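Local atomic coordinates of HI1317 (Haemophilus influenzae, PDB entry 1JOV), a protein that probably interconverts the alpha and beta anomers of D-glucose 6-phosphate. Residues 130-135 against 263-268; 161-166 against 245-250; 185-190 against 223-228; 200-205 against 213-218. All coordinates share one frame; numbering follows the deposited sequence.

All four contacts involve strands of the two large antiparallel sheets. Interactions 1 and 4 are made within one sheet: strand 261-268 pairs with 133-139 in interaction 1 and also borders 211-218, part of the hairpin of interaction 4. Both rest on backbone ladders, with mainly apolar residues on the inner face, joined in interaction 4 by the buried N202-H217 bond, and mostly polar groups on the other. Interaction 2 spans the two sheets and is wholly buried and apolar. Interaction 3, farthest from the chain's centre, sets a loop against strand 222-227 of the second sheet and mixes methyl packing with one weak polar bond. H217 links interactions 2, 3 and 4 by touching T249 and F223.

Interaction 1 (130-135 against 263-268); sequences TDKCHL and SVEISL
The first torsion of H134 (chi1 -169°) turns the ring away from the backbone N, and that of S263 (chi1 65°) tucks OG close to its own main chain; these two settings bring the imidazole NE2 to 3.1 Å from S263 OG. The hydroxyl lies in the ring plane, at the edge, and either group could be the donor. At the same edge, H134 CD2 comes within 3.2 Å of V264 O, while E265 CB sits over one face of the ring, toward its rim. A second cross-strand pair forms where the extended chain of K132 crosses that of E265 at a slant. K132 NZ and E265 OE2 are 3.4 Å apart, a weak salt bridge, and the methylenes of the lysine lie along S267, with CG 3.6 Å from S267 CB.

Beneath these polar groups the strands run antiparallel. C133 with I266 and L135 with V264 are hydrogen-bonded pairs, the tightest link being C133 N to I266 O at 2.8 Å; H134 and E265 form the non-hydrogen-bonded pair between them. The apolar side chains of C133, L135, V264 and I266 point to the other face, where strands 41-47 and 145-154 cover them. Just ahead of the strand, T130 OG1 accepts from K132 N at 3.0 Å in an ST turn, and a water joins D131 O to L268 N where direct pairing has ended.

The chemistry is thus two-sided: backbone bonds and buried apolar groups hold the strands, while the weak ion pair on the partly exposed face probably adds only modest attraction.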
loop_
_atom_site.group_PDB
_atom_site.type_symbol
_atom_site.label_atom_id
_atom_site.label_comp_id
_atom_site.label_asym_id
_atom_site.label_seq_id
_atom_site.Cartn_x
_atom_site.Cartn_y
_atom_site.Cartn_z
ATOM N N THR A 130 -7.973 12.462 6.061
ATOM C CA THR A 130 -8.666 13.743 5.841
ATOM C C THR A 130 -9.357 13.523 4.489
ATOM O O THR A 130 -9.946 12.468 4.219
ATOM C CB THR A 130 -7.621 14.903 5.748
ATOM O OG1 THR A 130 -6.612 14.619 4.743
ATOM C CG2 THR A 130 -6.928 15.105 7.085
ATOM N N ASP A 131 -9.341 14.507 3.596
ATOM C CA ASP A 131 -9.709 14.167 2.235
ATOM C C ASP A 131 -8.580 13.422 1.554
ATOM O O ASP A 131 -8.730 12.915 0.434
ATOM C CB ASP A 131 -9.990 15.461 1.426
ATOM C CG ASP A 131 -8.791 16.416 1.409
ATOM O OD1 ASP A 131 -8.340 16.863 2.499
ATOM O OD2 ASP A 131 -8.226 16.796 0.340
ATOM N N LYS A 132 -7.448 13.362 2.190
ATOM C CA LYS A 132 -6.322 12.642 1.614
ATOM C C LYS A 132 -5.965 11.508 2.598
ATOM O O LYS A 132 -6.507 11.458 3.703
ATOM C CB LYS A 132 -5.170 13.606 1.316
ATOM C CG LYS A 132 -5.554 14.886 0.581
ATOM C CD LYS A 132 -4.311 15.673 0.145
ATOM C CE LYS A 132 -4.627 16.648 -0.981
ATOM N NZ LYS A 132 -3.495 17.583 -1.244
ATOM N N CYS A 133 -5.036 10.589 2.219
ATOM C CA CYS A 133 -4.579 9.514 3.128
ATOM C C CYS A 133 -3.065 9.589 3.263
ATOM O O CYS A 133 -2.346 9.322 2.305
ATOM C CB CYS A 133 -5.018 8.135 2.650
ATOM S SG CYS A 133 -4.312 6.750 3.594
ATOM N N HIS A 134 -2.579 9.962 4.471
ATOM C CA HIS A 134 -1.123 10.033 4.528
ATOM C C HIS A 134 -0.592 8.852 5.356
ATOM O O HIS A 134 -0.827 8.795 6.564
ATOM C CB HIS A 134 -0.708 11.381 5.156
ATOM C CG HIS A 134 0.761 11.669 5.020
ATOM N ND1 HIS A 134 1.341 12.840 5.471
ATOM C CD2 HIS A 134 1.764 10.938 4.481
ATOM C CE1 HIS A 134 2.634 12.819 5.214
ATOM N NE2 HIS A 134 2.926 11.676 4.614
ATOM N N LEU A 135 0.100 7.919 4.753
ATOM C CA LEU A 135 0.609 6.741 5.401
ATOM C C LEU A 135 2.151 6.801 5.502
ATOM O O LEU A 135 2.810 6.944 4.474
ATOM C CB LEU A 135 0.197 5.587 4.525
ATOM C CG LEU A 135 0.393 4.214 5.068
ATOM C CD1 LEU A 135 -0.544 3.243 4.380
ATOM C CD2 LEU A 135 1.830 3.776 4.915
ATOM N N SER A 263 7.056 7.892 3.275
ATOM C CA SER A 263 5.629 7.955 3.288
ATOM C C SER A 263 5.041 8.325 1.962
ATOM O O SER A 263 5.764 8.678 1.029
ATOM C CB SER A 263 5.165 8.980 4.314
ATOM O OG SER A 263 5.563 10.290 3.947
ATOM N N VAL A 264 3.714 8.256 1.895
ATOM C CA VAL A 264 2.953 8.643 0.705
ATOM C C VAL A 264 1.658 9.306 1.138
ATOM O O VAL A 264 1.005 8.920 2.121
ATOM C CB VAL A 264 2.673 7.449 -0.238
ATOM C CG1 VAL A 264 1.771 6.435 0.439
ATOM C CG2 VAL A 264 2.075 7.932 -1.560
ATOM N N GLU A 265 1.338 10.296 0.386
ATOM C CA GLU A 265 0.082 11.004 0.571
ATOM C C GLU A 265 -0.762 10.770 -0.692
ATOM O O GLU A 265 -0.370 11.120 -1.807
ATOM C CB GLU A 265 0.315 12.540 0.750
ATOM C CG GLU A 265 -0.952 13.320 0.995
ATOM C CD GLU A 265 -0.750 14.870 0.982
ATOM O OE1 GLU A 265 -0.356 15.414 2.038
ATOM O OE2 GLU A 265 -1.008 15.503 -0.080
ATOM N N ILE A 266 -1.903 10.117 -0.511
ATOM C CA ILE A 266 -2.882 9.751 -1.555
ATOM C C ILE A 266 -4.116 10.667 -1.562
ATOM O O ILE A 266 -4.683 10.978 -0.507
ATOM C CB ILE A 266 -3.327 8.273 -1.360
ATOM C CG1 ILE A 266 -2.145 7.410 -0.900
ATOM C CG2 ILE A 266 -3.915 7.728 -2.653
ATOM C CD1 ILE A 266 -2.377 5.926 -1.059
ATOM N N SER A 267 -4.541 11.088 -2.762
ATOM C CA SER A 267 -5.709 11.968 -2.843
ATOM C C SER A 267 -6.340 11.757 -4.217
ATOM O O SER A 267 -5.722 11.144 -5.125
ATOM C CB SER A 267 -5.238 13.420 -2.713
ATOM O OG SER A 267 -4.398 13.630 -3.810
ATOM N N LEU A 268 -7.606 12.139 -4.298
ATOM C CA LEU A 268 -8.334 12.074 -5.587
ATOM C C LEU A 268 -8.579 13.466 -6.138
ATOM O O LEU A 268 -8.837 14.388 -5.378
ATOM C CB LEU A 268 -9.709 11.489 -5.439
ATOM C CG LEU A 268 -9.734 10.012 -5.145
ATOM C CD1 LEU A 268 -11.174 9.572 -4.939
ATOM C CD2 LEU A 268 -9.097 9.294 -6.267
HETATM O O HOH W 1 -8.856 13.387 -2.186
#

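Interaction 2 (161-166 against 245-250)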
loop_
_atom_site.group_PDB
_atom_site.type_symbol
_atom_site.label_atom_id
_atom_site.label_comp_id
_atom_site.label_asym_id
_atom_site.label_seq_id
_atom_site.Cartn_x
_atom_site.Cartn_y
_atom_site.Cartn_z
ATOM N N VAL A 161 -5.879 3.533 -18.222
ATOM C CA VAL A 161 -5.138 4.315 -17.231
ATOM C C VAL A 161 -3.852 4.967 -17.808
ATOM O O VAL A 161 -3.165 4.366 -18.634
ATOM C CB VAL A 161 -4.762 3.417 -16.030
ATOM C CG1 VAL A 161 -3.715 4.103 -15.177
ATOM C CG2 VAL A 161 -5.988 3.077 -15.211
ATOM N N GLU A 162 -3.513 6.206 -17.361
ATOM C CA GLU A 162 -2.183 6.707 -17.697
ATOM C C GLU A 162 -1.534 7.072 -16.402
ATOM O O GLU A 162 -2.167 7.619 -15.504
ATOM C CB GLU A 162 -2.141 7.926 -18.634
ATOM C CG GLU A 162 -3.005 7.838 -19.883
ATOM C CD GLU A 162 -3.133 9.198 -20.577
ATOM O OE1 GLU A 162 -2.173 10.013 -20.538
ATOM O OE2 GLU A 162 -4.203 9.497 -21.149
ATOM N N VAL A 163 -0.228 6.844 -16.396
ATOM C CA VAL A 163 0.621 7.115 -15.274
ATOM C C VAL A 163 1.444 8.350 -15.649
ATOM O O VAL A 163 2.249 8.305 -16.573
ATOM C CB VAL A 163 1.522 5.942 -14.998
ATOM C CG1 VAL A 163 2.163 6.214 -13.671
ATOM C CG2 VAL A 163 0.698 4.607 -14.826
ATOM N N GLN A 164 1.180 9.434 -14.961
ATOM C CA GLN A 164 1.848 10.699 -15.184
ATOM C C GLN A 164 2.960 11.003 -14.196
ATOM O O GLN A 164 2.838 10.696 -12.999
ATOM C CB GLN A 164 0.839 11.829 -15.073
ATOM C CG GLN A 164 -0.509 11.596 -15.768
ATOM C CD GLN A 164 -1.487 12.754 -15.576
ATOM O OE1 GLN A 164 -2.236 13.105 -16.504
ATOM N NE2 GLN A 164 -1.504 13.336 -14.379
ATOM N N GLY A 165 4.039 11.626 -14.683
ATOM C CA GLY A 165 5.077 12.079 -13.775
ATOM C C GLY A 165 6.271 11.195 -13.497
ATOM O O GLY A 165 7.181 11.622 -12.798
ATOM N N LEU A 166 6.330 9.992 -14.066
ATOM C CA LEU A 166 7.534 9.190 -13.888
ATOM C C LEU A 166 8.616 9.508 -14.955
ATOM O O LEU A 166 8.323 10.118 -15.976
ATOM C CB LEU A 166 7.147 7.694 -13.858
ATOM C CG LEU A 166 6.389 7.221 -12.591
ATOM C CD1 LEU A 166 5.876 5.794 -12.775
ATOM C CD2 LEU A 166 7.293 7.318 -11.365
ATOM N N LEU A 245 -3.506 -1.426 -10.210
ATOM C CA LEU A 245 -2.184 -1.042 -10.629
ATOM C C LEU A 245 -1.407 -0.671 -9.353
ATOM O O LEU A 245 -1.885 0.125 -8.532
ATOM C CB LEU A 245 -2.231 0.135 -11.560
ATOM C CG LEU A 245 -0.918 0.715 -12.067
ATOM C CD1 LEU A 245 -0.160 -0.440 -12.734
ATOM C CD2 LEU A 245 -1.173 1.871 -13.055
ATOM N N CYS A 246 -0.209 -1.209 -9.256
ATOM C CA CYS A 246 0.685 -0.801 -8.143
ATOM C C CYS A 246 1.683 0.286 -8.527
ATOM O O CYS A 246 2.412 0.151 -9.513
ATOM C CB CYS A 246 1.432 -2.015 -7.648
ATOM S SG CYS A 246 0.376 -3.179 -6.736
ATOM N N LEU A 247 1.730 1.350 -7.714
ATOM C CA LEU A 247 2.703 2.444 -7.826
ATOM C C LEU A 247 3.283 2.512 -6.393
ATOM O O LEU A 247 2.696 3.153 -5.513
ATOM C CB LEU A 247 2.114 3.760 -8.305
ATOM C CG LEU A 247 3.190 4.602 -8.988
ATOM C CD1 LEU A 247 2.578 5.752 -9.769
ATOM C CD2 LEU A 247 4.193 5.138 -7.971
ATOM N N GLU A 248 4.359 1.803 -6.178
ATOM C CA GLU A 248 4.969 1.616 -4.889
ATOM C C GLU A 248 5.971 2.692 -4.459
ATOM O O GLU A 248 6.884 3.053 -5.219
ATOM C CB GLU A 248 5.714 0.292 -4.862
ATOM C CG GLU A 248 4.903 -0.877 -5.380
ATOM C CD GLU A 248 5.682 -2.170 -5.566
ATOM O OE1 GLU A 248 6.727 -2.323 -4.923
ATOM O OE2 GLU A 248 5.236 -3.034 -6.352
ATOM N N THR A 249 5.823 3.214 -3.242
ATOM C CA THR A 249 6.734 4.198 -2.619
ATOM C C THR A 249 7.905 3.392 -2.042
ATOM O O THR A 249 7.648 2.553 -1.160
ATOM C CB THR A 249 6.027 4.918 -1.504
ATOM O OG1 THR A 249 4.785 5.472 -1.978
ATOM C CG2 THR A 249 6.904 6.040 -0.970
ATOM N N ALA A 250 9.159 3.569 -2.468
ATOM C CA ALA A 250 10.148 2.603 -2.047
ATOM C C ALA A 250 11.555 3.129 -1.717
ATOM O O ALA A 250 11.931 4.169 -2.191
ATOM C CB ALA A 250 10.364 1.549 -3.103
#
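Strands 161-164 and 245-250 run nearly parallel, 9° apart in direction, but their axes come no closer than 10.5 Å, a spacing that belongs to stacked sheets and is bridged by side chains alone. V161, V163 and L166 point across from one side, L245 and L247 from the other. L245 CD2 takes the central place, 4.0 Å from V161 CG1 and 3.8 Å from V163 CG2, meeting the latter tip to tip. V163 divides its branches between two leucines: with CG1 anti to the backbone N (chi1 -169°), that methyl reaches L247 CD1 at 4.0 Å while CG2 is left facing L245. L166 CD1 adds a looser touch on L247 CD1, 4.5 Å away, after the chain has turned at G165, whose positive phi is easily taken up by a residue without a side chain. Short branched valines on one strand and longer leucines on the other together span the gap, and the touching groups across the two segments are all methyls.

The contact continues into I204, which lies against V161, and F153, which lies against L247. Strand 245-250 turns its other face to a different task: E248, a predicted active-site residue, lies there against H150, the other predicted one. Such face-to-face packing of two large antiparallel sheets, apolar between them and with the probable catalytic groups on the far side of one, is characteristic of the beta-sandwich of the galactose mutarotase-like epimerases.

Interaction 3 (185-190 against 223-228)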
loop_
_atom_site.group_PDB
_atom_site.type_symbol
_atom_site.label_atom_id
_atom_site.label_comp_id
_atom_site.label_asym_id
_atom_site.label_seq_id
_atom_site.Cartn_x
_atom_site.Cartn_y
_atom_site.Cartn_z
ATOM N N ARG A 185 2.706 7.101 -19.123
ATOM C CA ARG A 185 2.896 5.706 -19.473
ATOM C C ARG A 185 1.546 5.086 -19.365
ATOM O O ARG A 185 0.767 5.481 -18.506
ATOM C CB ARG A 185 3.819 4.978 -18.466
ATOM C CG ARG A 185 4.068 3.536 -18.834
ATOM C CD ARG A 185 5.561 3.216 -19.027
ATOM N NE ARG A 185 5.818 1.826 -19.354
ATOM C CZ ARG A 185 6.655 1.057 -18.688
ATOM N NH1 ARG A 185 7.286 1.532 -17.594
ATOM N NH2 ARG A 185 6.854 -0.179 -19.102
ATOM N N HIS A 186 1.294 4.108 -20.229
ATOM C CA HIS A 186 0.056 3.367 -20.212
ATOM C C HIS A 186 0.533 1.949 -20.047
ATOM O O HIS A 186 1.717 1.679 -20.234
ATOM C CB HIS A 186 -0.743 3.594 -21.501
ATOM C CG HIS A 186 -0.253 2.807 -22.678
ATOM N ND1 HIS A 186 -1.087 2.021 -23.444
ATOM C CD2 HIS A 186 0.976 2.705 -23.234
ATOM C CE1 HIS A 186 -0.389 1.460 -24.416
ATOM N NE2 HIS A 186 0.867 1.857 -24.309
ATOM N N ILE A 187 -0.375 1.066 -19.657
ATOM C CA ILE A 187 -0.062 -0.331 -19.379
ATOM C C ILE A 187 -0.820 -1.231 -20.329
ATOM O O ILE A 187 -2.044 -1.323 -20.283
ATOM C CB ILE A 187 -0.513 -0.607 -17.901
ATOM C CG1 ILE A 187 -0.056 0.521 -16.964
ATOM C CG2 ILE A 187 -0.087 -1.968 -17.424
ATOM C CD1 ILE A 187 1.376 0.383 -16.518
ATOM N N SER A 188 -0.079 -1.981 -21.131
ATOM C CA SER A 188 -0.658 -2.819 -22.154
ATOM C C SER A 188 0.026 -4.127 -22.140
ATOM O O SER A 188 0.054 -4.816 -23.154
ATOM C CB SER A 188 -0.360 -2.162 -23.471
ATOM O OG SER A 188 1.032 -1.942 -23.602
ATOM N N GLU A 189 0.582 -4.461 -20.983
ATOM C CA GLU A 189 1.314 -5.678 -20.832
ATOM C C GLU A 189 1.883 -5.742 -19.425
ATOM O O GLU A 189 1.752 -4.795 -18.689
ATOM C CB GLU A 189 2.425 -5.774 -21.859
ATOM C CG GLU A 189 3.635 -4.954 -21.456
ATOM C CD GLU A 189 4.750 -5.098 -22.446
ATOM O OE1 GLU A 189 4.755 -4.303 -23.400
ATOM O OE2 GLU A 189 5.592 -6.002 -22.277
ATOM N N ASN A 190 2.452 -6.864 -19.068
ATOM C CA ASN A 190 3.141 -7.079 -17.776
ATOM C C ASN A 190 4.257 -6.094 -17.590
ATOM O O ASN A 190 5.230 -6.089 -18.370
ATOM C CB ASN A 190 3.671 -8.480 -17.665
ATOM C CG ASN A 190 4.370 -8.765 -16.385
ATOM O OD1 ASN A 190 4.969 -9.847 -16.260
ATOM N ND2 ASN A 190 4.250 -7.860 -15.388
ATOM N N PHE A 223 10.583 4.162 -7.189
ATOM C CA PHE A 223 9.134 4.024 -7.380
ATOM C C PHE A 223 8.967 2.789 -8.244
ATOM O O PHE A 223 9.523 2.729 -9.332
ATOM C CB PHE A 223 8.445 5.209 -8.097
ATOM C CG PHE A 223 8.384 6.492 -7.357
ATOM C CD1 PHE A 223 7.882 6.516 -6.044
ATOM C CD2 PHE A 223 8.778 7.694 -7.953
ATOM C CE1 PHE A 223 7.823 7.683 -5.323
ATOM C CE2 PHE A 223 8.731 8.879 -7.245
ATOM C CZ PHE A 223 8.265 8.856 -5.941
ATOM N N VAL A 224 8.211 1.793 -7.777
ATOM C CA VAL A 224 8.051 0.562 -8.524
ATOM C C VAL A 224 6.654 0.556 -9.206
ATOM O O VAL A 224 5.599 0.762 -8.560
ATOM C CB VAL A 224 8.205 -0.649 -7.564
ATOM C CG1 VAL A 224 7.987 -1.999 -8.263
ATOM C CG2 VAL A 224 9.591 -0.682 -6.882
ATOM N N LEU A 225 6.614 0.365 -10.517
ATOM C CA LEU A 225 5.322 0.376 -11.198
ATOM C C LEU A 225 5.110 -1.053 -11.585
ATOM O O LEU A 225 5.997 -1.638 -12.211
ATOM C CB LEU A 225 5.397 1.253 -12.434
ATOM C CG LEU A 225 4.101 1.390 -13.238
ATOM C CD1 LEU A 225 3.012 2.099 -12.456
ATOM C CD2 LEU A 225 4.463 2.200 -14.524
ATOM N N TRP A 226 3.955 -1.642 -11.199
ATOM C CA TRP A 226 3.744 -3.089 -11.399
ATOM C C TRP A 226 2.294 -3.501 -11.709
ATOM O O TRP A 226 1.383 -3.091 -11.032
ATOM C CB TRP A 226 4.104 -3.886 -10.169
ATOM C CG TRP A 226 3.849 -5.357 -10.264
ATOM C CD1 TRP A 226 4.375 -6.253 -11.183
ATOM C CD2 TRP A 226 2.897 -6.115 -9.485
ATOM N NE1 TRP A 226 3.880 -7.511 -10.958
ATOM C CE2 TRP A 226 2.989 -7.460 -9.900
ATOM C CE3 TRP A 226 2.049 -5.802 -8.392
ATOM C CZ2 TRP A 226 2.202 -8.454 -9.347
ATOM C CZ3 TRP A 226 1.260 -6.803 -7.833
ATOM C CH2 TRP A 226 1.360 -8.119 -8.274
ATOM N N ASN A 227 2.110 -4.359 -12.733
ATOM C CA ASN A 227 0.808 -4.961 -13.111
ATOM C C ASN A 227 1.170 -6.316 -13.698
ATOM O O ASN A 227 1.979 -6.384 -14.614
ATOM C CB ASN A 227 -0.010 -4.061 -14.070
ATOM C CG ASN A 227 -1.427 -4.645 -14.361
ATOM O OD1 ASN A 227 -1.531 -5.736 -14.967
ATOM N ND2 ASN A 227 -2.482 -4.005 -13.830
ATOM N N PRO A 228 0.694 -7.390 -13.106
ATOM C CA PRO A 228 1.127 -8.727 -13.483
ATOM C C PRO A 228 0.531 -9.141 -14.858
ATOM O O PRO A 228 0.970 -10.134 -15.460
ATOM C CB PRO A 228 0.536 -9.609 -12.372
ATOM C CG PRO A 228 -0.673 -8.868 -11.898
ATOM C CD PRO A 228 -0.329 -7.431 -12.053
#
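Apolar packing joins I187 and L225, whose side chains reach toward each other end to end, with I187 CD1 4.1 Å from L225 CD2. The other branch of I187, CG2, lies anti to the backbone N and meets N227 CB at 4.0 Å, so the two branches of I187 touch L225 and N227, two residues apart on the strand. P228 CD lies over one face of the W226 indole, toward its rim; the W226 side chain comes within about 4 Å of those of H150 and E248, the predicted active-site residues. R185 lends a mixed contact: its NH1 lies 4.2 Å from L225 CD2, obliquely to the guanidinium plane, and is hydrogen-bonded to Y195 OH.

In the fold, 185-190 is the loop that leads into strand 191-196, which pairs with strand 222-227 in the seven-stranded sheet of the epimerase sandwich. The loop thus packs beside the strand that its own continuation will join, and C193 of that continuation, disulfide-bonded to C170, also rests on L225.

The polar contacts gather at the far end of the strand. With CG anti to its backbone N (chi1 -180°), N190 extends its amide to N227 O; the ND2 to O distance is short, 2.8 Å, but the N-H is bent to 127° and the bond is weak. N190 CA adds a C-H...O contact to the same oxygen at 3.4 Å. The side-chain amide of N227 is engaged otherwise, OD1 accepting from W229 N and ND2 donating to Y241 O.

Interaction 4 (200-205 against 213-218); sequences MQNQIL and IALHHH
H217 and N202 form the polar centre of the contact: NE2 of the imidazole donates to N202 OD1 at 2.8 Å, almost in the ring plane, while the amide stands 62° to that plane. Beside this bond M200 O also lies at the edge of the ring, and takes the backbone N-H of H217 at 2.8 Å. M200, bent at its second and third torsions, curls CE to 3.2 Å from H217 O. On the other face of the hairpin Q201 lays its amide nearly flat on H216, the planes 17° apart, with CG 4.0 Å from the ring centroid in a CH-pi contact and NE2 above the rim. H218 CE1 lies over the opposite face, toward its rim.

Strands 201-206 and 211-218 form an antiparallel beta hairpin within the eight-stranded sheet of the epimerase sandwich. N202 with L215 and I204 with I213 are its hydrogen-bonded pairs, I204 N reaching I213 O at 2.8 Å. I204, I213 and L215 turn toward F153 of the other sheet, where their branched side chains suit the buried interior.

The first torsion of N202 (chi1 35°) swings OD1 across to the neighbouring strand. Across the imidazole, ND1 is hydrogen-bonded to T249 OG1, fixing the ring's rotation from both nitrogens, and F223 packs its ring against it. T249 follows E248, a predicted active-site residue whose side chain is about 7 Å from that of H217.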
loop_
_atom_site.group_PDB
_atom_site.type_symbol
_atom_site.label_atom_id
_atom_site.label_comp_id
_atom_site.label_asym_id
_atom_site.label_seq_id
_atom_site.Cartn_x
_atom_site.Cartn_y
_atom_site.Cartn_z
ATOM N N MET A 200 8.969 13.875 -6.516
ATOM C CA MET A 200 8.159 13.118 -5.536
ATOM C C MET A 200 6.660 13.054 -5.816
ATOM O O MET A 200 5.903 12.486 -5.012
ATOM C CB MET A 200 8.427 13.656 -4.136
ATOM C CG MET A 200 9.869 13.394 -3.715
ATOM S SD MET A 200 10.346 11.627 -3.598
ATOM C CE MET A 200 9.751 11.309 -2.055
ATOM N N GLN A 201 6.220 13.612 -6.949
ATOM C CA GLN A 201 4.814 13.521 -7.310
ATOM C C GLN A 201 4.592 12.768 -8.616
ATOM O O GLN A 201 5.308 12.962 -9.593
ATOM C CB GLN A 201 4.185 14.911 -7.332
ATOM C CG GLN A 201 4.407 15.692 -6.049
ATOM C CD GLN A 201 3.486 16.893 -5.944
ATOM O OE1 GLN A 201 2.295 16.779 -6.227
ATOM N NE2 GLN A 201 4.031 18.046 -5.543
ATOM N N ASN A 202 3.634 11.880 -8.614
ATOM C CA ASN A 202 3.216 11.185 -9.821
ATOM C C ASN A 202 1.737 10.964 -9.636
ATOM O O ASN A 202 1.234 11.068 -8.523
ATOM C CB ASN A 202 3.979 9.895 -10.059
ATOM C CG ASN A 202 4.307 9.199 -8.763
ATOM O OD1 ASN A 202 3.421 8.852 -7.993
ATOM N ND2 ASN A 202 5.607 8.986 -8.531
ATOM N N GLN A 203 1.049 10.672 -10.716
ATOM C CA GLN A 203 -0.399 10.545 -10.557
ATOM C C GLN A 203 -0.955 9.505 -11.494
ATOM O O GLN A 203 -0.295 9.102 -12.445
ATOM C CB GLN A 203 -1.122 11.905 -10.546
ATOM C CG GLN A 203 -0.882 12.836 -11.668
ATOM C CD GLN A 203 0.419 13.609 -11.550
ATOM O OE1 GLN A 203 0.821 14.070 -10.459
ATOM N NE2 GLN A 203 1.089 13.756 -12.673
ATOM N N ILE A 204 -2.120 8.957 -11.182
ATOM C CA ILE A 204 -2.635 7.908 -11.991
ATOM C C ILE A 204 -3.959 8.362 -12.533
ATOM O O ILE A 204 -4.912 8.577 -11.802
ATOM C CB ILE A 204 -2.879 6.701 -11.092
ATOM C CG1 ILE A 204 -1.559 6.073 -10.631
ATOM C CG2 ILE A 204 -3.727 5.730 -11.828
ATOM C CD1 ILE A 204 -1.774 4.823 -9.580
ATOM N N LEU A 205 -3.973 8.553 -13.832
ATOM C CA LEU A 205 -5.153 8.992 -14.520
ATOM C C LEU A 205 -5.997 7.803 -14.893
ATOM O O LEU A 205 -5.521 6.889 -15.576
ATOM C CB LEU A 205 -4.770 9.795 -15.756
ATOM C CG LEU A 205 -5.892 10.407 -16.585
ATOM C CD1 LEU A 205 -6.911 11.075 -15.680
ATOM C CD2 LEU A 205 -5.326 11.411 -17.579
ATOM N N ILE A 213 -5.890 9.764 -9.340
ATOM C CA ILE A 213 -5.311 9.477 -8.037
ATOM C C ILE A 213 -3.985 10.204 -7.990
ATOM O O ILE A 213 -3.034 9.820 -8.690
ATOM C CB ILE A 213 -5.136 7.960 -7.837
ATOM C CG1 ILE A 213 -6.469 7.220 -7.877
ATOM C CG2 ILE A 213 -4.407 7.666 -6.536
ATOM C CD1 ILE A 213 -6.382 5.767 -7.469
ATOM N N ALA A 214 -3.901 11.242 -7.163
ATOM C CA ALA A 214 -2.632 12.010 -7.110
ATOM C C ALA A 214 -1.745 11.508 -5.958
ATOM O O ALA A 214 -2.289 11.267 -4.881
ATOM C CB ALA A 214 -2.930 13.438 -6.910
ATOM N N LEU A 215 -0.427 11.408 -6.171
ATOM C CA LEU A 215 0.471 10.857 -5.116
ATOM C C LEU A 215 1.577 11.820 -4.784
ATOM O O LEU A 215 2.303 12.267 -5.694
ATOM C CB LEU A 215 1.095 9.514 -5.506
ATOM C CG LEU A 215 0.071 8.490 -5.881
ATOM C CD1 LEU A 215 0.611 7.282 -6.416
ATOM C CD2 LEU A 215 -0.947 8.308 -4.703
ATOM N N HIS A 216 1.705 12.162 -3.494
ATOM C CA HIS A 216 2.836 12.987 -3.025
ATOM C C HIS A 216 3.704 12.115 -2.105
ATOM O O HIS A 216 3.311 11.906 -0.941
ATOM C CB HIS A 216 2.330 14.213 -2.291
ATOM C CG HIS A 216 3.343 15.312 -2.170
ATOM N ND1 HIS A 216 2.994 16.621 -1.906
ATOM C CD2 HIS A 216 4.696 15.301 -2.286
ATOM C CE1 HIS A 216 4.086 17.367 -1.858
ATOM N NE2 HIS A 216 5.133 16.592 -2.084
ATOM N N HIS A 217 4.823 11.591 -2.631
ATOM C CA HIS A 217 5.694 10.702 -1.848
ATOM C C HIS A 217 6.677 11.523 -0.973
ATOM O O HIS A 217 6.928 12.678 -1.288
ATOM C CB HIS A 217 6.476 9.779 -2.755
ATOM C CG HIS A 217 5.624 9.048 -3.743
ATOM N ND1 HIS A 217 5.171 7.749 -3.532
ATOM C CD2 HIS A 217 5.102 9.442 -4.938
ATOM C CE1 HIS A 217 4.451 7.372 -4.568
ATOM N NE2 HIS A 217 4.397 8.384 -5.454
ATOM N N HIS A 218 7.201 10.958 0.097
ATOM C CA HIS A 218 8.267 11.631 0.881
ATOM C C HIS A 218 9.383 10.643 1.180
ATOM O O HIS A 218 9.126 9.516 1.565
ATOM C CB HIS A 218 7.769 12.209 2.187
ATOM C CG HIS A 218 6.589 13.127 1.904
ATOM N ND1 HIS A 218 6.743 14.458 1.589
ATOM C CD2 HIS A 218 5.251 12.881 1.916
ATOM C CE1 HIS A 218 5.541 15.002 1.414
ATOM N NE2 HIS A 218 4.624 14.071 1.622
HETATM O O HOH W 2 0.836 14.323 -7.313
#